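Local coordinates for ORF131 protein (PDB 2WTP) that binds copper and probably takes part in heavy-metal resistance, its conformation changing when the metal is bound, at residues A55-V66 and N74-R84. Sequence-based numbering, arbitrary orientation.
Sequences AGQSQASRIIDV and NVDSGETVAFR
Strands 63-65 and 80-84 run parallel, their axes inclined at 32°, and backbone bonds link residues 61-66 to 80-84, from Ser61 N to Thr80 O through to Val66 N to Arg84 O. On one face of this sheet, Ala82 CB meets Ala60 CB, and Ile63 CG2 packs 3.6 Å from Arg84 CB. On the other, Ile64 CD1 lies 3.6 Å from Val81 CG1 and beside Phe83, whose ring takes Val66 CG2 at its edge and Val81 CG1 over one face, offset toward the rim. Arg62, just before Ile63, reaches across to the Asp76-Glu79 turn. Its chain, extended from CG to NE, brings NE within 2.9 Å of Glu79 OE2, which NH2 also approaches, so that one carboxylate oxygen is gripped side-on by two nitrogens. The guanidinium and carboxylate planes lie 10° apart, and Ile64 CD1 sits over a guanidinium face, toward its rim. NH2 also donates to Asn74 O (2.8 Å), while Glu79 OE1 accepts from Asp76 N. Tyr72 of the second subunit hydrogen-bonds to Glu79 OE2 and Ser61 OG. At the dimer interface, Arg62 thus joins the segment leading into strand 63-65 to Glu79 by a buried ion pair and to strand 72-76 through Asn74 O; the several donors would probably keep Glu79 ionised.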
loop_
_atom_site.group_PDB
_atom_site.type_symbol
_atom_site.label_atom_id
_atom_site.label_comp_id
_atom_site.label_asym_id
_atom_site.label_seq_id
_atom_site.Cartn_x
_atom_site.Cartn_y
_atom_site.Cartn_z
ATOM N N ALA A 55 3.851 6.042 -16.113
ATOM C CA ALA A 55 4.884 5.042 -16.273
ATOM C C ALA A 55 4.365 3.882 -17.066
ATOM O O ALA A 55 3.161 3.753 -17.230
ATOM C CB ALA A 55 5.242 4.495 -14.842
ATOM N N GLY A 56 5.313 3.048 -17.529
ATOM C CA GLY A 56 4.888 1.773 -18.136
ATOM C C GLY A 56 4.789 0.626 -17.134
ATOM O O GLY A 56 5.586 0.562 -16.188
ATOM N N GLN A 57 3.793 -0.254 -17.320
ATOM C CA GLN A 57 3.697 -1.422 -16.492
ATOM C C GLN A 57 4.929 -2.268 -16.415
ATOM O O GLN A 57 5.175 -2.883 -15.324
ATOM C CB GLN A 57 2.477 -2.228 -16.967
ATOM C CG GLN A 57 2.238 -3.513 -16.220
ATOM C CD GLN A 57 1.292 -4.459 -16.971
ATOM O OE1 GLN A 57 0.573 -4.060 -17.949
ATOM N NE2 GLN A 57 1.327 -5.746 -16.534
ATOM N N SER A 58 5.758 -2.248 -17.475
ATOM C CA SER A 58 6.954 -3.075 -17.416
ATOM C C SER A 58 8.000 -2.603 -16.422
ATOM O O SER A 58 8.946 -3.325 -16.122
ATOM C CB SER A 58 7.556 -3.163 -18.837
ATOM O OG SER A 58 8.044 -1.896 -19.188
ATOM N N GLN A 59 7.849 -1.391 -15.875
ATOM C CA GLN A 59 8.765 -0.877 -14.861
ATOM C C GLN A 59 8.164 -0.898 -13.445
ATOM O O GLN A 59 8.828 -0.463 -12.527
ATOM C CB GLN A 59 9.183 0.561 -15.262
ATOM C CG GLN A 59 10.164 0.489 -16.465
ATOM C CD GLN A 59 11.495 -0.153 -16.135
ATOM O OE1 GLN A 59 12.144 0.286 -15.177
ATOM N NE2 GLN A 59 11.903 -1.135 -16.923
ATOM N N ALA A 60 6.923 -1.351 -13.337
ATOM C CA ALA A 60 6.308 -1.331 -12.003
ATOM C C ALA A 60 6.798 -2.486 -11.162
ATOM O O ALA A 60 6.973 -3.607 -11.636
ATOM C CB ALA A 60 4.779 -1.442 -12.195
ATOM N N SER A 61 6.894 -2.223 -9.850
ATOM C CA SER A 61 7.387 -3.236 -8.921
ATOM C C SER A 61 6.226 -4.015 -8.304
ATOM O O SER A 61 6.452 -5.030 -7.649
ATOM C CB SER A 61 8.199 -2.649 -7.775
ATOM O OG SER A 61 7.624 -1.505 -7.255
ATOM N N ARG A 62 4.980 -3.587 -8.483
ATOM C CA ARG A 62 3.798 -4.360 -8.050
ATOM C C ARG A 62 2.558 -3.874 -8.822
ATOM O O ARG A 62 2.630 -2.766 -9.384
ATOM C CB ARG A 62 3.540 -4.273 -6.564
ATOM C CG ARG A 62 3.325 -2.812 -6.090
ATOM C CD ARG A 62 2.853 -2.739 -4.577
ATOM N NE ARG A 62 3.051 -1.374 -4.093
ATOM C CZ ARG A 62 2.430 -0.905 -3.034
ATOM N NH1 ARG A 62 1.481 -1.590 -2.448
ATOM N NH2 ARG A 62 2.791 0.293 -2.602
ATOM N N ILE A 63 1.503 -4.659 -8.806
ATOM C CA ILE A 63 0.218 -4.233 -9.431
ATOM C C ILE A 63 -0.780 -4.242 -8.288
ATOM O O ILE A 63 -0.943 -5.270 -7.528
ATOM C CB ILE A 63 -0.225 -5.264 -10.465
ATOM C CG1 ILE A 63 0.747 -5.296 -11.587
ATOM C CG2 ILE A 63 -1.570 -4.869 -11.044
ATOM C CD1 ILE A 63 0.509 -6.462 -12.592
ATOM N N ILE A 64 -1.446 -3.083 -8.077
ATOM C CA ILE A 64 -2.444 -2.967 -6.981
ATOM C C ILE A 64 -3.817 -3.072 -7.680
ATOM O O ILE A 64 -4.125 -2.329 -8.613
ATOM C CB ILE A 64 -2.312 -1.587 -6.313
ATOM C CG1 ILE A 64 -0.998 -1.532 -5.523
ATOM C CG2 ILE A 64 -3.469 -1.406 -5.296
ATOM C CD1 ILE A 64 -0.756 -0.200 -4.866
ATOM N N ASP A 65 -4.649 -4.021 -7.242
ATOM C CA ASP A 65 -6.015 -4.142 -7.742
ATOM C C ASP A 65 -6.890 -3.024 -7.116
ATOM O O ASP A 65 -6.927 -2.823 -5.910
ATOM C CB ASP A 65 -6.565 -5.536 -7.299
ATOM C CG ASP A 65 -7.733 -6.008 -8.136
ATOM O OD1 ASP A 65 -8.084 -5.338 -9.122
ATOM O OD2 ASP A 65 -8.306 -7.067 -7.796
ATOM N N VAL A 66 -7.587 -2.285 -7.957
ATOM C CA VAL A 66 -8.476 -1.216 -7.486
ATOM C C VAL A 66 -9.913 -1.781 -7.432
ATOM O O VAL A 66 -10.488 -2.108 -8.445
ATOM C CB VAL A 66 -8.351 -0.018 -8.497
ATOM C CG1 VAL A 66 -9.446 1.079 -8.244
ATOM C CG2 VAL A 66 -6.920 0.611 -8.426
ATOM N N ASN A 74 -0.628 2.832 0.365
ATOM C CA ASN A 74 0.625 3.537 0.678
ATOM C C ASN A 74 1.667 3.275 -0.362
ATOM O O ASN A 74 1.896 2.118 -0.684
ATOM C CB ASN A 74 1.187 3.047 2.037
ATOM C CG ASN A 74 0.396 3.447 3.221
ATOM O OD1 ASN A 74 -0.371 4.384 3.264
ATOM N ND2 ASN A 74 0.560 2.672 4.293
ATOM N N VAL A 75 2.291 4.331 -0.870
ATOM C CA VAL A 75 3.438 4.168 -1.817
ATOM C C VAL A 75 4.564 5.008 -1.317
ATOM O O VAL A 75 4.461 5.940 -0.503
ATOM C CB VAL A 75 3.043 4.623 -3.232
ATOM C CG1 VAL A 75 1.787 3.808 -3.710
ATOM C CG2 VAL A 75 2.770 6.168 -3.331
ATOM N N ASP A 76 5.754 4.635 -1.783
ATOM C CA ASP A 76 6.930 5.424 -1.497
ATOM C C ASP A 76 7.151 6.498 -2.571
ATOM O O ASP A 76 6.826 6.341 -3.739
ATOM C CB ASP A 76 8.168 4.510 -1.523
ATOM C CG ASP A 76 8.220 3.539 -0.347
ATOM O OD1 ASP A 76 7.738 3.884 0.765
ATOM O OD2 ASP A 76 8.675 2.387 -0.607
ATOM N N SER A 77 7.784 7.570 -2.094
ATOM C CA SER A 77 8.343 8.537 -3.103
ATOM C C SER A 77 9.195 7.743 -4.089
ATOM O O SER A 77 10.055 6.928 -3.699
ATOM C CB SER A 77 9.250 9.509 -2.396
ATOM O OG SER A 77 8.527 10.567 -1.765
ATOM N N GLY A 78 9.043 8.008 -5.387
ATOM C CA GLY A 78 9.845 7.325 -6.393
ATOM C C GLY A 78 9.387 5.954 -6.805
ATOM O O GLY A 78 9.945 5.366 -7.700
ATOM N N GLU A 79 8.411 5.405 -6.079
ATOM C CA GLU A 79 7.973 4.025 -6.460
ATOM C C GLU A 79 7.211 3.998 -7.751
ATOM O O GLU A 79 6.440 4.987 -8.030
ATOM C CB GLU A 79 7.059 3.530 -5.336
ATOM C CG GLU A 79 6.740 1.975 -5.339
ATOM C CD GLU A 79 5.793 1.508 -4.192
ATOM O OE1 GLU A 79 5.459 2.281 -3.333
ATOM O OE2 GLU A 79 5.371 0.330 -4.265
ATOM N N THR A 80 7.371 2.967 -8.573
ATOM C CA THR A 80 6.604 2.827 -9.798
ATOM C C THR A 80 5.627 1.678 -9.543
ATOM O O THR A 80 6.000 0.553 -9.253
ATOM C CB THR A 80 7.460 2.494 -11.037
ATOM O OG1 THR A 80 8.384 3.576 -11.232
ATOM C CG2 THR A 80 6.561 2.389 -12.284
ATOM N N VAL A 81 4.338 2.006 -9.617
ATOM C CA VAL A 81 3.226 1.096 -9.215
ATOM C C VAL A 81 2.265 1.028 -10.335
ATOM O O VAL A 81 1.912 2.091 -10.947
ATOM C CB VAL A 81 2.490 1.682 -7.956
ATOM C CG1 VAL A 81 1.380 0.752 -7.552
ATOM C CG2 VAL A 81 3.483 1.832 -6.774
ATOM N N ALA A 82 1.789 -0.168 -10.629
ATOM C CA ALA A 82 0.713 -0.302 -11.609
ATOM C C ALA A 82 -0.584 -0.557 -10.899
ATOM O O ALA A 82 -0.612 -1.155 -9.777
ATOM C CB ALA A 82 1.051 -1.494 -12.564
ATOM N N PHE A 83 -1.644 0.058 -11.425
ATOM C CA PHE A 83 -2.961 -0.088 -10.829
ATOM C C PHE A 83 -3.869 -0.773 -11.824
ATOM O O PHE A 83 -3.869 -0.413 -13.017
ATOM C CB PHE A 83 -3.514 1.302 -10.526
ATOM C CG PHE A 83 -2.749 2.043 -9.424
ATOM C CD1 PHE A 83 -3.099 1.898 -8.095
ATOM C CD2 PHE A 83 -1.601 2.806 -9.749
ATOM C CE1 PHE A 83 -2.379 2.621 -7.085
ATOM C CE2 PHE A 83 -0.879 3.478 -8.784
ATOM C CZ PHE A 83 -1.262 3.370 -7.426
ATOM N N ARG A 84 -4.611 -1.733 -11.350
ATOM C CA ARG A 84 -5.439 -2.606 -12.211
ATOM C C ARG A 84 -6.915 -2.442 -11.895
ATOM O O ARG A 84 -7.292 -2.515 -10.729
ATOM C CB ARG A 84 -4.993 -4.072 -11.972
ATOM C CG ARG A 84 -6.001 -5.179 -12.441
ATOM C CD ARG A 84 -5.338 -6.694 -12.597
ATOM N NE ARG A 84 -5.620 -7.193 -14.000
ATOM C CZ ARG A 84 -4.735 -7.292 -14.964
ATOM N NH1 ARG A 84 -3.462 -7.110 -14.687
ATOM N NH2 ARG A 84 -5.087 -7.633 -16.205
HETATM O O HOH W 1 9.214 0.827 -7.758
#